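Local coordinates for protein allergen Bos d 2 (Bos taurus, PDB 4WFV) that probably carries pheromones, as a secreted lipocalin of cattle dander that is also a major allergen, at residues I91-Y101 with E127-R138. Residues are numbered along the deposited sequence; the frame is centred on the assembly and turned at random.
Sequences IHVSENMLVTY and ELEKYQQLNSER
The guanidinium of Arg-138, at the C-terminal end of segment 127-138, lies against an aliphatic side chain. Ile-91 CD1 sits off-centre over one face of it, 3.6 Å from Arg-138 CZ. The group is held from its own segment: Arg-138 NH1 donates in the guanidinium plane to Leu-134 O at 3.1 Å, and also forms a salt bridge with Glu-137 OE1. The extended arginine chain carries Arg-138 CD over one face of the Tyr-101 ring, a CH-pi contact 4.0 Å from the centroid. Ring and guanidinium planes are 59° apart. The ring's hydroxyl is hydrogen-bonded to Glu-103 and Lys-112.

Further along, Leu-134 CD1 reaches His-92 CB and Val-99 CG2. Val-99 CG1 meets the edge of the Tyr-131 ring at CD1, 3.9 Å away, while Tyr-131 OH is hydrogen-bonded to Thr-114. A classic beta bulge sets Ile-91 and His-92 both opposite Val-99, and both turn toward the helix. Met-97 is fully extended (chi1 175°), which sends its methyl to the helix backbone: Met-97 CE lies 3.2 Å from Glu-127 O. Met-97 SD runs alongside Glu-127 CG at 3.7 Å. At the hairpin turn, one water donates to Glu-127 OE2 (2.7 Å) and also hydrogen-bonds Ser-94 OG; Glu-127 OE1 accepts from Thr-124 N.

The helix thus packs on the outside of the lipocalin barrel, nearly parallel (14°) to strand 97-101. No direct hydrogen bond joins the two segments. Van der Waals packing, including the guanidinium face and aliphatic chain of Arg-138, carries the contact, while Glu-137 meets the arginine's charge and Thr-124 and water meet the carboxylate of Glu-127.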
loop_
_atom_site.group_PDB
_atom_site.type_symbol
_atom_site.label_atom_id
_atom_site.label_comp_id
_atom_site.label_asym_id
_atom_site.label_seq_id
_atom_site.Cartn_x
_atom_site.Cartn_y
_atom_site.Cartn_z
ATOM N N ILE A 91 -7.781 -3.290 3.974
ATOM C CA ILE A 91 -9.204 -3.348 3.635
ATOM C C ILE A 91 -9.576 -4.630 2.889
ATOM O O ILE A 91 -10.764 -4.932 2.699
ATOM C CB ILE A 91 -9.673 -2.093 2.861
ATOM C CG1 ILE A 91 -8.891 -1.914 1.552
ATOM C CG2 ILE A 91 -9.537 -0.857 3.732
ATOM C CD1 ILE A 91 -9.528 -0.905 0.604
ATOM N N HIS A 92 -8.573 -5.400 2.492
ATOM C CA HIS A 92 -8.819 -6.702 1.875
ATOM C C HIS A 92 -7.548 -7.511 1.953
ATOM O O HIS A 92 -6.473 -6.990 1.724
ATOM C CB HIS A 92 -9.238 -6.543 0.409
ATOM C CG HIS A 92 -9.525 -7.840 -0.279
ATOM N ND1 HIS A 92 -8.562 -8.560 -0.951
ATOM C CD2 HIS A 92 -10.674 -8.546 -0.395
ATOM C CE1 HIS A 92 -9.104 -9.660 -1.448
ATOM N NE2 HIS A 92 -10.385 -9.671 -1.130
ATOM N N VAL A 93 -7.657 -8.779 2.310
ATOM C CA VAL A 93 -6.494 -9.638 2.298
ATOM C C VAL A 93 -6.897 -11.088 2.091
ATOM O O VAL A 93 -7.882 -11.568 2.650
ATOM C CB VAL A 93 -5.589 -9.429 3.545
ATOM C CG1 VAL A 93 -6.270 -9.948 4.816
ATOM C CG2 VAL A 93 -4.254 -10.100 3.321
ATOM N N SER A 94 -6.148 -11.752 1.224
ATOM C CA SER A 94 -6.381 -13.151 0.892
ATOM C C SER A 94 -5.019 -13.806 0.780
ATOM O O SER A 94 -3.991 -13.187 1.064
ATOM C CB SER A 94 -7.124 -13.271 -0.437
ATOM O OG SER A 94 -6.297 -12.863 -1.517
ATOM N N GLU A 95 -5.004 -15.066 0.360
ATOM C CA GLU A 95 -3.743 -15.764 0.190
ATOM C C GLU A 95 -2.835 -15.072 -0.831
ATOM O O GLU A 95 -1.612 -15.080 -0.681
ATOM C CB GLU A 95 -3.988 -17.224 -0.212
ATOM C CG GLU A 95 -4.422 -18.120 0.943
ATOM C CD GLU A 95 -3.347 -18.254 2.006
ATOM O OE1 GLU A 95 -2.150 -18.163 1.659
ATOM O OE2 GLU A 95 -3.698 -18.444 3.188
ATOM N N ASN A 96 -3.432 -14.452 -1.847
ATOM C CA ASN A 96 -2.649 -13.936 -2.969
ATOM C C ASN A 96 -2.671 -12.427 -3.177
ATOM O O ASN A 96 -1.951 -11.914 -4.038
ATOM C CB ASN A 96 -3.081 -14.619 -4.269
ATOM C CG ASN A 96 -2.804 -16.109 -4.260
ATOM O OD1 ASN A 96 -3.699 -16.916 -4.497
ATOM N ND2 ASN A 96 -1.559 -16.479 -3.972
ATOM N N MET A 97 -3.480 -11.723 -2.390
ATOM C CA MET A 97 -3.761 -10.315 -2.646
ATOM C C MET A 97 -3.970 -9.546 -1.349
ATOM O O MET A 97 -4.554 -10.070 -0.392
ATOM C CB MET A 97 -5.011 -10.245 -3.516
ATOM C CG MET A 97 -5.537 -8.891 -3.809
ATOM S SD MET A 97 -7.100 -9.061 -4.722
ATOM C CE MET A 97 -7.340 -7.321 -5.043
ATOM N N LEU A 98 -3.497 -8.304 -1.306
ATOM C CA LEU A 98 -3.689 -7.468 -0.134
ATOM C C LEU A 98 -3.940 -6.057 -0.631
ATOM O O LEU A 98 -3.219 -5.574 -1.508
ATOM C CB LEU A 98 -2.448 -7.506 0.773
ATOM C CG LEU A 98 -2.554 -6.852 2.165
ATOM C CD1 LEU A 98 -1.486 -7.407 3.113
ATOM C CD2 LEU A 98 -2.462 -5.335 2.082
ATOM N N VAL A 99 -4.972 -5.403 -0.104
ATOM C CA VAL A 99 -5.256 -4.018 -0.489
ATOM C C VAL A 99 -5.215 -3.128 0.745
ATOM O O VAL A 99 -5.864 -3.425 1.750
ATOM C CB VAL A 99 -6.624 -3.866 -1.189
ATOM C CG1 VAL A 99 -6.833 -2.420 -1.626
ATOM C CG2 VAL A 99 -6.712 -4.776 -2.412
ATOM N N THR A 100 -4.447 -2.047 0.664
ATOM C CA THR A 100 -4.399 -1.041 1.718
ATOM C C THR A 100 -5.159 0.194 1.280
ATOM O O THR A 100 -5.270 0.480 0.085
ATOM C CB THR A 100 -2.962 -0.588 2.040
ATOM O OG1 THR A 100 -2.418 0.117 0.913
ATOM C CG2 THR A 100 -2.082 -1.775 2.387
ATOM N N TYR A 101 -5.685 0.922 2.263
ATOM C CA TYR A 101 -6.254 2.238 2.042
ATOM C C TYR A 101 -5.496 3.197 2.942
ATOM O O TYR A 101 -5.414 2.994 4.151
ATOM C CB TYR A 101 -7.752 2.267 2.362
ATOM C CG TYR A 101 -8.325 3.666 2.350
ATOM C CD1 TYR A 101 -8.424 4.390 1.164
ATOM C CD2 TYR A 101 -8.734 4.281 3.527
ATOM C CE1 TYR A 101 -8.931 5.681 1.147
ATOM C CE2 TYR A 101 -9.246 5.583 3.518
ATOM C CZ TYR A 101 -9.338 6.269 2.324
ATOM O OH TYR A 101 -9.835 7.553 2.300
ATOM N N GLU A 127 -9.312 -10.170 -9.569
ATOM C CA GLU A 127 -8.618 -9.421 -8.531
ATOM C C GLU A 127 -8.640 -7.926 -8.829
ATOM O O GLU A 127 -8.812 -7.112 -7.918
ATOM C CB GLU A 127 -7.182 -9.927 -8.379
ATOM C CG GLU A 127 -7.122 -11.285 -7.713
ATOM C CD GLU A 127 -5.735 -11.891 -7.738
ATOM O OE1 GLU A 127 -5.014 -11.747 -8.752
ATOM O OE2 GLU A 127 -5.369 -12.517 -6.716
ATOM N N LEU A 128 -8.475 -7.563 -10.095
ATOM C CA LEU A 128 -8.475 -6.153 -10.447
ATOM C C LEU A 128 -9.863 -5.559 -10.251
ATOM O O LEU A 128 -9.989 -4.427 -9.810
ATOM C CB LEU A 128 -7.975 -5.943 -11.868
ATOM C CG LEU A 128 -7.913 -4.504 -12.363
ATOM C CD1 LEU A 128 -6.870 -3.717 -11.562
ATOM C CD2 LEU A 128 -7.560 -4.484 -13.848
ATOM N N GLU A 129 -10.899 -6.333 -10.562
ATOM C CA GLU A 129 -12.276 -5.888 -10.333
ATOM C C GLU A 129 -12.483 -5.568 -8.855
ATOM O O GLU A 129 -13.049 -4.524 -8.515
ATOM C CB GLU A 129 -13.267 -6.958 -10.811
ATOM C CG GLU A 129 -14.726 -6.490 -10.885
ATOM C CD GLU A 129 -15.491 -6.586 -9.578
ATOM O OE1 GLU A 129 -15.057 -7.265 -8.630
ATOM O OE2 GLU A 129 -16.581 -5.971 -9.508
ATOM N N LYS A 130 -12.027 -6.451 -7.972
ATOM C CA LYS A 130 -12.129 -6.208 -6.531
ATOM C C LYS A 130 -11.369 -4.945 -6.130
ATOM O O LYS A 130 -11.888 -4.116 -5.366
ATOM C CB LYS A 130 -11.598 -7.409 -5.748
ATOM C CG LYS A 130 -12.510 -8.622 -5.766
ATOM C CD LYS A 130 -11.830 -9.830 -5.129
ATOM C CE LYS A 130 -12.724 -11.062 -5.200
ATOM N NZ LYS A 130 -11.970 -12.323 -4.973
ATOM N N TYR A 131 -10.141 -4.800 -6.628
ATOM C CA TYR A 131 -9.344 -3.616 -6.322
ATOM C C TYR A 131 -10.060 -2.323 -6.741
ATOM O O TYR A 131 -10.139 -1.371 -5.973
ATOM C CB TYR A 131 -7.972 -3.736 -6.996
ATOM C CG TYR A 131 -7.076 -2.553 -6.764
ATOM C CD1 TYR A 131 -6.689 -2.186 -5.482
ATOM C CD2 TYR A 131 -6.618 -1.800 -7.831
ATOM C CE1 TYR A 131 -5.866 -1.091 -5.272
ATOM C CE2 TYR A 131 -5.803 -0.708 -7.631
ATOM C CZ TYR A 131 -5.439 -0.352 -6.354
ATOM O OH TYR A 131 -4.615 0.742 -6.162
ATOM N N GLN A 132 -10.580 -2.304 -7.961
ATOM C CA GLN A 132 -11.261 -1.116 -8.471
ATOM C C GLN A 132 -12.556 -0.809 -7.725
ATOM O O GLN A 132 -12.865 0.353 -7.494
ATOM C CB GLN A 132 -11.476 -1.229 -9.981
ATOM C CG GLN A 132 -10.149 -1.210 -10.742
ATOM C CD GLN A 132 -10.288 -1.006 -12.230
ATOM O OE1 GLN A 132 -11.389 -1.001 -12.775
ATOM N NE2 GLN A 132 -9.156 -0.849 -12.905
ATOM N N GLN A 133 -13.278 -1.841 -7.299
ATOM C CA GLN A 133 -14.469 -1.628 -6.490
ATOM C C GLN A 133 -14.109 -1.041 -5.122
ATOM O O GLN A 133 -14.776 -0.121 -4.627
ATOM C CB GLN A 133 -15.244 -2.936 -6.331
ATOM C CG GLN A 133 -16.532 -2.780 -5.538
ATOM C CD GLN A 133 -17.536 -1.883 -6.233
ATOM O OE1 GLN A 133 -17.615 -1.851 -7.464
ATOM N NE2 GLN A 133 -18.306 -1.139 -5.447
ATOM N N LEU A 134 -13.048 -1.558 -4.509
ATOM C CA LEU A 134 -12.599 -1.024 -3.224
ATOM C C LEU A 134 -12.180 0.441 -3.354
ATOM O O LEU A 134 -12.453 1.262 -2.471
ATOM C CB LEU A 134 -11.444 -1.854 -2.662
ATOM C CG LEU A 134 -11.799 -3.278 -2.231
ATOM C CD1 LEU A 134 -10.532 -4.122 -2.145
ATOM C CD2 LEU A 134 -12.565 -3.289 -0.920
ATOM N N ASN A 135 -11.518 0.770 -4.454
ATOM C CA ASN A 135 -11.151 2.155 -4.724
ATOM C C ASN A 135 -12.381 3.053 -4.751
ATOM O O ASN A 135 -12.431 4.094 -4.092
ATOM C CB ASN A 135 -10.411 2.271 -6.056
ATOM C CG ASN A 135 -9.001 1.711 -6.002
ATOM O OD1 ASN A 135 -8.471 1.443 -4.928
ATOM N ND2 ASN A 135 -8.393 1.534 -7.167
ATOM N N SER A 136 -13.375 2.652 -5.533
ATOM C CA SER A 136 -14.545 3.503 -5.730
ATOM C C SER A 136 -15.325 3.696 -4.434
ATOM O O SER A 136 -15.846 4.773 -4.178
ATOM C CB SER A 136 -15.429 2.923 -6.830
ATOM O OG SER A 136 -14.748 2.978 -8.065
ATOM N N GLU A 137 -15.374 2.659 -3.613
ATOM C CA GLU A 137 -16.040 2.740 -2.310
ATOM C C GLU A 137 -15.418 3.801 -1.407
ATOM O O GLU A 137 -16.053 4.279 -0.462
ATOM C CB GLU A 137 -15.980 1.384 -1.601
ATOM C CG GLU A 137 -16.831 0.308 -2.252
ATOM C CD GLU A 137 -16.605 -1.070 -1.647
ATOM O OE1 GLU A 137 -15.678 -1.236 -0.817
ATOM O OE2 GLU A 137 -17.358 -1.996 -2.009
ATOM N N ARG A 138 -14.179 4.176 -1.704
ATOM C CA ARG A 138 -13.434 5.076 -0.834
ATOM C C ARG A 138 -13.046 6.376 -1.504
ATOM O O ARG A 138 -12.186 7.105 -1.005
ATOM C CB ARG A 138 -12.199 4.365 -0.310
ATOM C CG ARG A 138 -12.593 3.312 0.675
ATOM C CD ARG A 138 -11.503 2.323 0.929
ATOM N NE ARG A 138 -11.979 1.366 1.918
ATOM C CZ ARG A 138 -12.761 0.334 1.623
ATOM N NH1 ARG A 138 -13.134 0.118 0.363
ATOM N NH2 ARG A 138 -13.170 -0.486 2.583
HETATM O O HOH W 1 -6.964 -13.122 -4.632
#